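Side-chain contacts in cellulose 1,4-beta-cellobiosidase (Thermobifida fusca, PDB 4JJJ), which probably hydrolyses cellulose to cellobiose, acting through the family 48 glycoside hydrolase catalytic domain that makes up this chain of a longer, modular cellulase: residues A[261-266]-A[350-355]; A[276-281]-A[377-382]; A[358-363]-A[434-439]. The protein carries 1 engineered substitution. All blocks are in the same frame, centred on the assembly; numbering follows the deposited sequence.

Contact 1: A[261-266]-A[350-355]; sequences DYLRYA and QDWATS
R264 reaches across to D351 and donates from NH1 to OD2, a salt bridge of 2.8 Å. The carboxylate oxygen lies near the guanidinium plane, at its edge, but the bond arrives on the anti side of OD2, and the guanidinium and carboxylate planes are 34° apart. The aliphatic part of the same arginine packs on the next residue: R264 CG sits 3.5 Å from W352 NE1. Farther along the indole, L263 CD2 meets the six-membered ring at its edge, 4.0 Å from W352 CZ2. These contacts pack the C-terminal part of helix 250-263 and the 3-10 turn that follows against helix 348-365 in the (alpha/alpha)6 barrel of family 48, with L263 also resting on helix 223-242. A bend at chi3 (-66°) folds the arginine back over the preceding turn, where R264 NE donates to D261 O at 3.1 Å, nearly straight at 166°, and R264 NH2 pairs with D261 OD1 at 2.9 Å, linking D261 and D351 in a salt-bridge network. A leucine in place of R264 would probably leave D261 and D351 without the cation that joins them, and D261 O without its side-chain donor. E133 shares R264 NH2, and K290 is a second cation for D351 OD2. W352 NE1 donates to the backbone oxygen of G260, which holds the indole's rotation, while A332 and L335 of helix 329-337 touch the same side chain.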
ATOM      1  N   ASP A 261     -11.371  -0.559  12.768  1.00  6.07           N
ATOM      2  CA  ASP A 261     -12.856  -0.753  12.582  1.00  6.32           C
ATOM      3  C   ASP A 261     -13.248  -0.376  11.194  1.00  6.49           C
ATOM      4  O   ASP A 261     -13.964  -1.113  10.513  1.00  7.39           O
ATOM      5  CB  ASP A 261     -13.580   0.048  13.673  1.00  6.96           C
ATOM      6  CG  ASP A 261     -14.809  -0.605  14.160  1.00  7.37           C
ATOM      7  OD1 ASP A 261     -15.213  -1.663  13.607  1.00  8.54           O
ATOM      8  OD2 ASP A 261     -15.249  -0.155  15.244  1.00  7.88           O
ATOM      9  N   TYR A 262     -12.833   0.809  10.703  1.00  5.57           N
ATOM     10  CA  TYR A 262     -13.131   1.245   9.332  1.00  5.90           C
ATOM     11  C   TYR A 262     -12.436   0.427   8.277  1.00  5.26           C
ATOM     12  O   TYR A 262     -12.918   0.277   7.172  1.00  5.28           O
ATOM     13  CB  TYR A 262     -12.773   2.704   9.152  1.00  5.69           C
ATOM     14  CG  TYR A 262     -13.826   3.616   9.860  1.00  6.50           C
ATOM     15  CD1 TYR A 262     -14.941   4.068   9.176  1.00  6.98           C
ATOM     16  CD2 TYR A 262     -13.632   4.050  11.150  1.00  6.59           C
ATOM     17  CE1 TYR A 262     -15.875   4.811   9.820  1.00  6.59           C
ATOM     18  CE2 TYR A 262     -14.613   4.783  11.834  1.00  6.81           C
ATOM     19  CZ  TYR A 262     -15.717   5.197  11.115  1.00  6.90           C
ATOM     20  OH  TYR A 262     -16.700   5.980  11.770  1.00  7.51           O
ATOM     21  N   LEU A 263     -11.281  -0.111   8.633  1.00  5.14           N
ATOM     22  CA  LEU A 263     -10.459  -0.936   7.683  1.00  5.56           C
ATOM     23  C   LEU A 263     -11.198  -2.182   7.283  1.00  5.86           C
ATOM     24  O   LEU A 263     -10.878  -2.848   6.263  1.00  6.55           O
ATOM     25  CB  LEU A 263      -9.133  -1.303   8.333  1.00  5.16           C
ATOM     26  CG  LEU A 263      -8.075  -2.042   7.513  1.00  5.60           C
ATOM     27  CD1 LEU A 263      -7.865  -1.278   6.240  1.00  5.64           C
ATOM     28  CD2 LEU A 263      -6.789  -2.156   8.394  1.00  5.75           C
ATOM     29  N   ARG A 264     -12.211  -2.545   8.081  1.00  6.24           N
ATOM     30  CA  ARG A 264     -13.070  -3.647   7.580  1.00  6.15           C
ATOM     31  C   ARG A 264     -13.665  -3.443   6.193  1.00  6.19           C
ATOM     32  O   ARG A 264     -14.013  -4.399   5.555  1.00  5.52           O
ATOM     33  CB  ARG A 264     -14.208  -4.003   8.572  1.00  6.83           C
ATOM     34  CG  ARG A 264     -13.708  -4.435   9.967  1.00  6.98           C
ATOM     35  CD  ARG A 264     -14.812  -4.809  10.937  1.00  8.21           C
ATOM     36  NE  ARG A 264     -15.588  -3.649  11.237  1.00  8.31           N
ATOM     37  CZ  ARG A 264     -16.885  -3.639  11.651  1.00  8.69           C
ATOM     38  NH1 ARG A 264     -17.627  -4.728  11.636  1.00  9.14           N
ATOM     39  NH2 ARG A 264     -17.413  -2.481  11.981  1.00  8.71           N
ATOM     40  N   TYR A 265     -13.832  -2.235   5.746  1.00  5.93           N
ATOM     41  CA  TYR A 265     -14.305  -1.998   4.350  1.00  5.78           C
ATOM     42  C   TYR A 265     -13.425  -2.738   3.345  1.00  5.80           C
ATOM     43  O   TYR A 265     -13.926  -3.206   2.302  1.00  6.07           O
ATOM     44  CB  TYR A 265     -14.320  -0.486   4.002  1.00  5.21           C
ATOM     45  CG  TYR A 265     -15.632   0.110   4.307  1.00  6.02           C
ATOM     46  CD1 TYR A 265     -16.743  -0.144   3.504  1.00  6.12           C
ATOM     47  CD2 TYR A 265     -15.759   0.932   5.393  1.00  6.05           C
ATOM     48  CE1 TYR A 265     -17.985   0.423   3.781  1.00  7.40           C
ATOM     49  CE2 TYR A 265     -16.989   1.482   5.729  1.00  6.08           C
ATOM     50  CZ  TYR A 265     -18.105   1.275   4.904  1.00  6.92           C
ATOM     51  OH  TYR A 265     -19.381   1.761   5.215  1.00  8.06           O
ATOM     52  N   ALA A 266     -12.107  -2.932   3.616  1.00  5.78           N
ATOM     53  CA  ALA A 266     -11.232  -3.674   2.728  1.00  5.66           C
ATOM     54  C   ALA A 266     -11.591  -5.178   2.614  1.00  6.07           C
ATOM     55  O   ALA A 266     -11.093  -5.822   1.715  1.00  6.73           O
ATOM     56  CB  ALA A 266      -9.777  -3.498   3.181  1.00  5.84           C
ATOM     57  N   GLN A 350     -15.335  -9.707  16.028  1.00  8.01           N
ATOM     58  CA  GLN A 350     -15.660 -10.950  15.332  1.00  9.32           C
ATOM     59  C   GLN A 350     -15.129 -10.935  13.899  1.00  7.79           C
ATOM     60  O   GLN A 350     -14.589 -11.958  13.411  1.00  7.25           O
ATOM     61  CB  GLN A 350     -17.197 -11.118  15.299  1.00 11.74           C
ATOM     62  CG  GLN A 350     -17.655 -12.440  14.694  1.00 17.37           C
ATOM     63  CD  GLN A 350     -17.341 -13.668  15.557  1.00 21.13           C
ATOM     64  OE1 GLN A 350     -17.545 -13.683  16.786  1.00 25.90           O
ATOM     65  NE2 GLN A 350     -16.939 -14.775  14.869  1.00 25.64           N
ATOM     66  N   ASP A 351     -15.306  -9.828  13.249  1.00  7.26           N
ATOM     67  CA  ASP A 351     -14.882  -9.717  11.832  1.00  7.18           C
ATOM     68  C   ASP A 351     -13.371  -9.911  11.767  1.00  6.51           C
ATOM     69  O   ASP A 351     -12.853 -10.606  10.864  1.00  6.28           O
ATOM     70  CB  ASP A 351     -15.382  -8.424  11.193  1.00  8.06           C
ATOM     71  CG  ASP A 351     -16.818  -8.426  10.877  1.00  9.69           C
ATOM     72  OD1 ASP A 351     -17.509  -9.468  10.923  1.00 10.78           O
ATOM     73  OD2 ASP A 351     -17.321  -7.329  10.603  1.00 10.40           O
ATOM     74  N   TRP A 352     -12.632  -9.251  12.668  1.00  6.17           N
ATOM     75  CA  TRP A 352     -11.147  -9.363  12.697  1.00  5.97           C
ATOM     76  C   TRP A 352     -10.721 -10.748  13.131  1.00  6.11           C
ATOM     77  O   TRP A 352      -9.711 -11.242  12.654  1.00  5.26           O
ATOM     78  CB  TRP A 352     -10.546  -8.265  13.528  1.00  6.13           C
ATOM     79  CG  TRP A 352     -10.399  -7.007  12.697  1.00  6.03           C
ATOM     80  CD1 TRP A 352     -11.192  -5.875  12.734  1.00  6.07           C
ATOM     81  CD2 TRP A 352      -9.496  -6.811  11.663  1.00  5.97           C
ATOM     82  NE1 TRP A 352     -10.752  -4.963  11.806  1.00  6.07           N
ATOM     83  CE2 TRP A 352      -9.680  -5.523  11.163  1.00  6.05           C
ATOM     84  CE3 TRP A 352      -8.453  -7.597  11.131  1.00  5.88           C
ATOM     85  CZ2 TRP A 352      -8.892  -5.019  10.157  1.00  6.77           C
ATOM     86  CZ3 TRP A 352      -7.639  -7.064  10.172  1.00  6.82           C
ATOM     87  CH2 TRP A 352      -7.862  -5.782   9.670  1.00  6.60           C
ATOM     88  N   ALA A 353     -11.506 -11.434  14.020  1.00  6.37           N
ATOM     89  CA  ALA A 353     -11.136 -12.819  14.373  1.00  6.55           C
ATOM     90  C   ALA A 353     -11.319 -13.752  13.150  1.00  6.40           C
ATOM     91  O   ALA A 353     -10.440 -14.604  12.832  1.00  7.39           O
ATOM     92  CB  ALA A 353     -11.938 -13.295  15.527  1.00  6.83           C
ATOM     93  N   THR A 354     -12.365 -13.496  12.383  1.00  6.58           N
ATOM     94  CA  THR A 354     -12.569 -14.270  11.132  1.00  6.91           C
ATOM     95  C   THR A 354     -11.442 -13.968  10.142  1.00  6.41           C
ATOM     96  O   THR A 354     -10.886 -14.882   9.577  1.00  5.54           O
ATOM     97  CB  THR A 354     -13.921 -13.941  10.545  1.00  7.21           C
ATOM     98  OG1 THR A 354     -14.931 -14.234  11.507  1.00  8.29           O
ATOM     99  CG2 THR A 354     -14.162 -14.706   9.317  1.00  7.34           C
ATOM    100  N   SER A 355     -11.128 -12.716  10.020  1.00  5.55           N
ATOM    101  CA  SER A 355     -10.007 -12.293   9.114  1.00  5.57           C
ATOM    102  C   SER A 355      -8.633 -12.863   9.515  1.00  5.20           C
ATOM    103  O   SER A 355      -7.856 -13.253   8.653  1.00  6.13           O
ATOM    104  CB  SER A 355      -9.916 -10.756   9.000  1.00  5.69           C
ATOM    105  OG  SER A 355      -8.987 -10.342   8.002  1.00  5.30           O
TER

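Contact 2: A[276-281]-A[377-382]; sequences GNCVGA and ATNSWK
N379 OD1 turns to the backbone of the facing loop and takes a hydrogen bond from G276 N at 2.9 Å, the donor tilted 25° from the carbonyl plane. With chi1 at -163°, CG extends opposite the backbone nitrogen and the amide lies beside C278, whose CB is 3.5 Å from N379 OD1 and equally close to N379 O, a buried oxygen with no hydrogen-bond partner in the model. N379 OD1 has a second donor in a water, 2.8 Å away, which in turn accepts from C278 N. The nitrogen end is held too: N379 ND2 donates to D269 OD1, which fixes which way round the amide sits.

C278 SG stands anti to the backbone nitrogen (chi1 -174°), which turns it to the amide, 3.7 Å from N379 ND2; it is bonded to C284. Another water donates to C278 O and accepts from W381 N. Beside the asparagine, T378 OG1 accepts from S380 N at 3.0 Å. At G276 the backbone angles would press any CB against the preceding carbonyl oxygen, hence glycine. What results is a disulfide-tied loop, with an inverse gamma turn centred on C278, joined by one amide and two waters to the end of strand 376-378, where T378 forms an ST turn.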
ATOM      1  N   GLY A 276     -18.113 -15.685  -3.940  1.00 10.14           N
ATOM      2  CA  GLY A 276     -17.931 -17.067  -4.341  1.00 10.32           C
ATOM      3  C   GLY A 276     -18.608 -17.363  -5.657  1.00 10.73           C
ATOM      4  O   GLY A 276     -19.777 -17.124  -5.793  1.00 11.88           O
ATOM      5  N   ASN A 277     -17.821 -17.911  -6.565  1.00 10.53           N
ATOM      6  CA  ASN A 277     -18.262 -18.243  -7.939  1.00 13.50           C
ATOM      7  C   ASN A 277     -19.070 -17.080  -8.525  1.00 13.57           C
ATOM      8  O   ASN A 277     -20.147 -17.208  -9.109  1.00 13.75           O
ATOM      9  CB  ASN A 277     -19.017 -19.551  -7.882  1.00 14.57           C
ATOM     10  CG  ASN A 277     -18.130 -20.682  -7.311  1.00 19.89           C
ATOM     11  OD1 ASN A 277     -17.068 -20.906  -7.787  1.00 23.75           O
ATOM     12  ND2 ASN A 277     -18.536 -21.284  -6.206  1.00 29.67           N
ATOM     13  N   CYS A 278     -18.519 -15.868  -8.352  1.00 12.13           N
ATOM     14  CA  CYS A 278     -19.238 -14.648  -8.653  1.00 12.35           C
ATOM     15  C   CYS A 278     -18.867 -14.324 -10.064  1.00 13.26           C
ATOM     16  O   CYS A 278     -17.977 -13.463 -10.338  1.00 11.57           O
ATOM     17  CB  CYS A 278     -18.811 -13.539  -7.693  1.00 13.72           C
ATOM     18  SG  CYS A 278     -19.745 -11.998  -7.822  1.00 12.84           S
ATOM     19  N   VAL A 279     -19.627 -14.926 -11.015  1.00 13.94           N
ATOM     20  CA  VAL A 279     -19.268 -14.878 -12.426  1.00 15.49           C
ATOM     21  C   VAL A 279     -20.522 -14.326 -13.120  1.00 16.23           C
ATOM     22  O   VAL A 279     -21.599 -14.907 -12.971  1.00 22.81           O
ATOM     23  CB  VAL A 279     -18.909 -16.250 -12.987  1.00 15.79           C
ATOM     24  CG1 VAL A 279     -18.657 -16.190 -14.461  1.00 17.66           C
ATOM     25  CG2 VAL A 279     -17.665 -16.758 -12.311  1.00 18.86           C
ATOM     26  N   GLY A 280     -20.366 -13.240 -13.857  1.00 15.64           N
ATOM     27  CA  GLY A 280     -21.477 -12.576 -14.540  1.00 16.42           C
ATOM     28  C   GLY A 280     -21.986 -11.439 -13.669  1.00 14.44           C
ATOM     29  O   GLY A 280     -22.630 -11.655 -12.646  1.00 16.09           O
ATOM     30  N   ALA A 281     -21.689 -10.206 -14.055  1.00 15.46           N
ATOM     31  CA  ALA A 281     -22.094  -9.107 -13.278  1.00 13.59           C
ATOM     32  C   ALA A 281     -23.609  -9.001 -13.034  1.00 15.23           C
ATOM     33  O   ALA A 281     -24.003  -8.683 -11.946  1.00 15.80           O
ATOM     34  CB  ALA A 281     -21.539  -7.827 -13.826  1.00 15.70           C
ATOM     35  N   ALA A 377      -6.038 -13.712  -4.754  1.00  5.67           N
ATOM     36  CA  ALA A 377      -7.268 -14.189  -5.343  1.00  5.91           C
ATOM     37  C   ALA A 377      -8.263 -13.040  -5.405  1.00  6.38           C
ATOM     38  O   ALA A 377      -8.206 -12.021  -4.734  1.00  6.41           O
ATOM     39  CB  ALA A 377      -7.885 -15.283  -4.457  1.00  6.35           C
ATOM     40  N   THR A 378      -9.238 -13.210  -6.308  1.00  6.53           N
ATOM     41  CA  THR A 378     -10.275 -12.216  -6.500  1.00  6.45           C
ATOM     42  C   THR A 378     -11.698 -12.743  -6.666  1.00  6.87           C
ATOM     43  O   THR A 378     -11.902 -13.890  -7.214  1.00  7.40           O
ATOM     44  CB  THR A 378      -9.985 -11.328  -7.772  1.00  7.36           C
ATOM     45  OG1 THR A 378     -10.972 -10.296  -7.835  1.00  7.10           O
ATOM     46  CG2 THR A 378     -10.000 -12.131  -8.990  1.00  7.78           C
ATOM     47  N   ASN A 379     -12.642 -11.972  -6.135  1.00  7.04           N
ATOM     48  CA  ASN A 379     -14.091 -12.289  -6.351  1.00  7.86           C
ATOM     49  C   ASN A 379     -14.645 -11.667  -7.666  1.00  8.17           C
ATOM     50  O   ASN A 379     -15.834 -11.777  -7.954  1.00  8.27           O
ATOM     51  CB  ASN A 379     -14.952 -11.787  -5.173  1.00  7.50           C
ATOM     52  CG  ASN A 379     -16.331 -12.431  -5.152  1.00  7.45           C
ATOM     53  OD1 ASN A 379     -16.419 -13.620  -5.167  1.00  8.40           O
ATOM     54  ND2 ASN A 379     -17.328 -11.665  -5.040  1.00  7.16           N
ATOM     55  N   SER A 380     -13.849 -10.870  -8.342  1.00  7.80           N
ATOM     56  CA  SER A 380     -14.283 -10.195  -9.579  1.00  7.65           C
ATOM     57  C   SER A 380     -13.214 -10.353 -10.618  1.00  7.81           C
ATOM     58  O   SER A 380     -12.255  -9.563 -10.730  1.00  8.03           O
ATOM     59  CB  SER A 380     -14.547  -8.747  -9.350  1.00  8.22           C
ATOM     60  OG  SER A 380     -15.086  -8.055 -10.493  1.00  7.98           O
ATOM     61  N   TRP A 381     -13.313 -11.430 -11.445  1.00  8.57           N
ATOM     62  CA  TRP A 381     -12.334 -11.610 -12.461  1.00  9.47           C
ATOM     63  C   TRP A 381     -12.256 -10.400 -13.439  1.00 10.74           C
ATOM     64  O   TRP A 381     -13.248 -10.005 -14.028  1.00 10.69           O
ATOM     65  CB  TRP A 381     -12.633 -12.944 -13.215  1.00  9.04           C
ATOM     66  CG  TRP A 381     -11.475 -13.451 -13.958  1.00  9.04           C
ATOM     67  CD1 TRP A 381     -11.375 -13.545 -15.325  1.00  9.77           C
ATOM     68  CD2 TRP A 381     -10.223 -13.937 -13.442  1.00 10.41           C
ATOM     69  NE1 TRP A 381     -10.127 -14.007 -15.666  1.00 11.00           N
ATOM     70  CE2 TRP A 381      -9.407 -14.249 -14.523  1.00 10.29           C
ATOM     71  CE3 TRP A 381      -9.712 -14.119 -12.152  1.00 10.17           C
ATOM     72  CZ2 TRP A 381      -8.105 -14.770 -14.361  1.00 10.83           C
ATOM     73  CZ3 TRP A 381      -8.457 -14.619 -11.974  1.00 11.23           C
ATOM     74  CH2 TRP A 381      -7.649 -14.954 -13.088  1.00 11.20           C
ATOM     75  N   LYS A 382     -11.039  -9.916 -13.646  1.00 11.13           N
ATOM     76  CA  LYS A 382     -10.706  -8.828 -14.533  1.00 12.44           C
ATOM     77  C   LYS A 382     -11.419  -7.576 -14.077  1.00 11.94           C
ATOM     78  O   LYS A 382     -11.589  -6.574 -14.852  1.00 13.58           O
ATOM     79  CB  LYS A 382     -11.005  -9.174 -15.974  1.00 16.02           C
ATOM     80  CG  LYS A 382      -9.962 -10.155 -16.475  1.00 18.00           C
ATOM     81  CD  LYS A 382     -10.379 -10.624 -17.828  1.00 24.33           C
ATOM     82  CE  LYS A 382      -9.320 -11.562 -18.351  1.00 30.25           C
ATOM     83  NZ  LYS A 382      -9.747 -12.082 -19.695  1.00 37.63           N
TER
HETATM   84  O   HOH W   1     -15.483 -13.175 -11.734  1.00  9.49           O
HETATM   85  O   HOH W   2     -15.872 -15.493  -7.165  1.00 11.34           O

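Contact 3: A[358-363]-A[434-439]. With ZN (zinc ion), chain T; CA (calcium ion), chain G.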
ATOM      1  N   ARG A 358      -8.746 -16.381   8.327  1.00  6.06           N
ATOM      2  CA  ARG A 358      -8.830 -16.430   6.893  1.00  6.02           C
ATOM      3  C   ARG A 358      -7.477 -16.007   6.204  1.00  5.93           C
ATOM      4  O   ARG A 358      -7.018 -16.624   5.237  1.00  5.64           O
ATOM      5  CB  ARG A 358      -9.918 -15.540   6.347  1.00  6.18           C
ATOM      6  CG  ARG A 358     -10.287 -15.813   4.894  1.00  6.99           C
ATOM      7  CD  ARG A 358     -11.001 -17.120   4.678  1.00  7.77           C
ATOM      8  NE  ARG A 358     -12.262 -17.299   5.369  1.00  9.11           N
ATOM      9  CZ  ARG A 358     -13.430 -16.867   4.848  1.00 10.95           C
ATOM     10  NH1 ARG A 358     -13.508 -16.190   3.737  1.00 11.55           N
ATOM     11  NH2 ARG A 358     -14.555 -17.115   5.469  1.00 13.01           N
ATOM     12  N   GLN A 359      -6.839 -14.987   6.786  1.00  5.17           N
ATOM     13  CA  GLN A 359      -5.578 -14.516   6.205  1.00  5.02           C
ATOM     14  C   GLN A 359      -4.520 -15.605   6.339  1.00  4.91           C
ATOM     15  O   GLN A 359      -3.760 -15.839   5.387  1.00  5.37           O
ATOM     16  CB  GLN A 359      -5.111 -13.255   6.912  1.00  5.15           C
ATOM     17  CG  GLN A 359      -5.936 -12.001   6.600  1.00  4.90           C
ATOM     18  CD  GLN A 359      -5.312 -10.742   7.170  1.00  5.41           C
ATOM     19  OE1 GLN A 359      -4.098 -10.544   7.198  1.00  5.15           O
ATOM     20  NE2 GLN A 359      -6.180  -9.944   7.763  1.00  5.67           N
ATOM     21  N   LEU A 360      -4.417 -16.318   7.474  1.00  4.94           N
ATOM     22  CA  LEU A 360      -3.456 -17.366   7.574  1.00  5.30           C
ATOM     23  C   LEU A 360      -3.753 -18.504   6.621  1.00  5.20           C
ATOM     24  O   LEU A 360      -2.768 -19.064   6.046  1.00  4.76           O
ATOM     25  CB  LEU A 360      -3.379 -17.897   9.017  1.00  5.35           C
ATOM     26  CG  LEU A 360      -2.620 -16.922   9.968  1.00  6.06           C
ATOM     27  CD1 LEU A 360      -3.039 -17.250  11.423  1.00  6.64           C
ATOM     28  CD2 LEU A 360      -1.128 -17.066   9.719  1.00  6.99           C
ATOM     29  N   GLU A 361      -4.995 -18.881   6.425  1.00  5.56           N
ATOM     30  CA  GLU A 361      -5.321 -19.942   5.424  1.00  6.07           C
ATOM     31  C   GLU A 361      -4.941 -19.511   4.001  1.00  5.25           C
ATOM     32  O   GLU A 361      -4.308 -20.277   3.313  1.00  5.58           O
ATOM     33  CB  GLU A 361      -6.798 -20.208   5.444  1.00  6.07           C
ATOM     34  CG  GLU A 361      -7.246 -20.926   6.672  1.00  6.95           C
ATOM     35  CD  GLU A 361      -8.676 -21.455   6.561  1.00  8.46           C
ATOM     36  OE1 GLU A 361      -9.211 -21.626   5.471  1.00  8.77           O
ATOM     37  OE2 GLU A 361      -9.371 -21.660   7.616  1.00  8.05           O
ATOM     38  N   PHE A 362      -5.237 -18.249   3.674  1.00  4.90           N
ATOM     39  CA  PHE A 362      -4.886 -17.665   2.364  1.00  5.02           C
ATOM     40  C   PHE A 362      -3.401 -17.692   2.076  1.00  4.87           C
ATOM     41  O   PHE A 362      -2.968 -18.172   1.045  1.00  4.82           O
ATOM     42  CB  PHE A 362      -5.373 -16.207   2.368  1.00  4.95           C
ATOM     43  CG  PHE A 362      -5.158 -15.406   1.150  1.00  4.87           C
ATOM     44  CD1 PHE A 362      -5.827 -15.653  -0.016  1.00  4.55           C
ATOM     45  CD2 PHE A 362      -4.431 -14.206   1.227  1.00  4.93           C
ATOM     46  CE1 PHE A 362      -5.720 -14.809  -1.108  1.00  5.12           C
ATOM     47  CE2 PHE A 362      -4.343 -13.380   0.114  1.00  5.29           C
ATOM     48  CZ  PHE A 362      -4.972 -13.654  -1.041  1.00  4.68           C
ATOM     49  N   LEU A 363      -2.569 -17.277   3.061  1.00  5.11           N
ATOM     50  CA  LEU A 363      -1.175 -17.264   2.885  1.00  4.83           C
ATOM     51  C   LEU A 363      -0.563 -18.674   2.685  1.00  4.75           C
ATOM     52  O   LEU A 363       0.340 -18.914   1.933  1.00  5.77           O
ATOM     53  CB  LEU A 363      -0.556 -16.544   4.057  1.00  4.66           C
ATOM     54  CG  LEU A 363      -0.822 -15.069   4.224  1.00  4.59           C
ATOM     55  CD1 LEU A 363      -0.135 -14.527   5.471  1.00  5.06           C
ATOM     56  CD2 LEU A 363      -0.406 -14.246   2.970  1.00  4.61           C
ATOM     57  N   ASP A 434       2.412 -19.073  17.110  1.00  6.55           N
ATOM     58  CA  ASP A 434       1.326 -19.571  16.258  1.00  6.11           C
ATOM     59  C   ASP A 434       1.861 -20.667  15.303  1.00  5.68           C
ATOM     60  O   ASP A 434       2.687 -20.381  14.420  1.00  5.97           O
ATOM     61  CB  ASP A 434       0.679 -18.428  15.471  1.00  5.79           C
ATOM     62  CG  ASP A 434      -0.607 -18.841  14.809  1.00  6.50           C
ATOM     63  OD1 ASP A 434      -0.563 -19.697  13.891  1.00  7.59           O
ATOM     64  OD2 ASP A 434      -1.641 -18.252  15.227  1.00  7.26           O
ATOM     65  N   ALA A 435       1.377 -21.873  15.479  1.00  5.69           N
ATOM     66  CA  ALA A 435       1.855 -23.035  14.683  1.00  5.09           C
ATOM     67  C   ALA A 435       1.603 -22.854  13.182  1.00  5.13           C
ATOM     68  O   ALA A 435       2.314 -23.459  12.384  1.00  5.83           O
ATOM     69  CB  ALA A 435       1.188 -24.303  15.157  1.00  5.65           C
ATOM     70  N   ARG A 436       0.567 -22.146  12.836  1.00  5.44           N
ATOM     71  CA  ARG A 436       0.202 -21.885  11.441  1.00  5.18           C
ATOM     72  C   ARG A 436       1.275 -20.986  10.845  1.00  5.55           C
ATOM     73  O   ARG A 436       1.801 -21.235   9.710  1.00  6.51           O
ATOM     74  CB  ARG A 436      -1.177 -21.258  11.261  1.00  5.09           C
ATOM     75  CG  ARG A 436      -2.295 -22.151  11.901  1.00  4.87           C
ATOM     76  CD  ARG A 436      -3.598 -21.387  12.076  1.00  5.59           C
ATOM     77  NE  ARG A 436      -3.485 -20.356  13.071  1.00  5.63           N
ATOM     78  CZ  ARG A 436      -4.505 -19.631  13.556  1.00  5.55           C
ATOM     79  NH1 ARG A 436      -5.708 -19.849  13.062  1.00  6.23           N
ATOM     80  NH2 ARG A 436      -4.295 -18.632  14.416  1.00  5.34           N
ATOM     81  N   ALA A 437       1.564 -19.909  11.524  1.00  6.27           N
ATOM     82  CA  ALA A 437       2.702 -19.036  11.105  1.00  5.65           C
ATOM     83  C   ALA A 437       4.000 -19.789  10.985  1.00  6.21           C
ATOM     84  O   ALA A 437       4.755 -19.635  10.038  1.00  6.09           O
ATOM     85  CB  ALA A 437       2.833 -17.896  12.044  1.00  5.84           C
ATOM     86  N   GLU A 438       4.262 -20.647  11.979  1.00  6.32           N
ATOM     87  CA  GLU A 438       5.501 -21.441  12.005  1.00  7.10           C
ATOM     88  C   GLU A 438       5.621 -22.329  10.742  1.00  6.74           C
ATOM     89  O   GLU A 438       6.699 -22.354  10.121  1.00  7.49           O
ATOM     90  CB  GLU A 438       5.481 -22.331  13.236  1.00  9.32           C
ATOM     91  CG  GLU A 438       6.749 -23.099  13.423  1.00 11.48           C
ATOM     92  CD  GLU A 438       6.745 -23.993  14.645  1.00 18.37           C
ATOM     93  OE1 GLU A 438       5.769 -24.242  15.255  1.00 19.72           O
ATOM     94  OE2 GLU A 438       7.814 -24.441  14.981  1.00 27.06           O
ATOM     95  N   ALA A 439       4.511 -22.942  10.339  1.00  6.66           N
ATOM     96  CA  ALA A 439       4.573 -23.816   9.154  1.00  7.17           C
ATOM     97  C   ALA A 439       4.903 -23.044   7.926  1.00  6.55           C
ATOM     98  O   ALA A 439       5.696 -23.527   7.106  1.00  7.94           O
ATOM     99  CB  ALA A 439       3.304 -24.580   8.979  1.00  7.28           C
TER
HETATM  100 ZN    ZN T 719      -8.982 -21.632   9.558  1.00  8.83          ZN
HETATM  101 CA    CA G 706       9.331 -25.578  13.156  1.00 31.01          CA
HETATM  102  O   HOH W   3      11.294 -25.349  14.464  1.00 17.81           O
HETATM  103  O   HOH W   4       9.700 -27.682  13.720  0.50 32.30           O
HETATM  104  O   HOH W   5      10.316 -23.427  13.658  1.00 19.35           O
HETATM  105  O   HOH W   6     -10.593 -22.594  10.395  1.00  8.87           O
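L360 lays its CD1 methyl over one face of the R436 guanidinium, 3.3 Å above the plane and displaced toward the rim, with CD1 to CZ at 3.5 Å. The leucine and arginine side chains cross at about a right angle. The other methyl, L360 CD2, turns to the backbone of the second helix and lies 4.3 Å from A437 N.

The guanidinium is kept in position by D434, which it grips side-on: R436 NE donates to OD1 at 3.1 Å and R436 NH2 to OD2 at 2.8 Å, both bonds almost straight, and each oxygen uses its syn lone pair. The bend at chi3 (-68°) swings the arginine back to reach this carboxylate. D434 is also the N-cap of helix 435-450: its OD1 accepts from A437 N at 3.2 Å, on the anti side, and more weakly from R436 N. One aspartate thus caps the helix start and orients the arginine. F356 adds a cation-pi contact to R436, and V329 of helix 329-337 packs on L360.

Metals lie on both helices. E361 OE2 binds a zinc ion at 2.0 Å with D357 and a water, while E438 OE2 binds a calcium ion at 2.6 Å with D442 and three waters; Y396 and W478 hydrogen-bond to E361 OE1. Across the helices the contact itself is a methyl against a flat cation, its charge met by D434, the N-cap of its own helix, and the nearby positive helix start would be expected to favour the ionised form of that aspartate.

Helix 348-365 is shared by contacts 1 and 3: its 350-355 part faces the C-terminal part of helix 250-263, and its 358-363 part faces the start of helix 435-450. Their centres are about 17 Å apart, and W352 touches Q359 between them. Along the chain, contact 1 closes before contact 3 opens, whereas the segments of contact 2 alternate with those of both others. Contact 2 lies about 21 Å from contact 1 and about 24 Å from contact 3, centre to centre; it uses strand 376-378, which follows helix 348-365, and A377 packs on F362. One helix of the barrel thus links two other helices and, through its packing with A377, the antiparallel sheet holding strand 376-378.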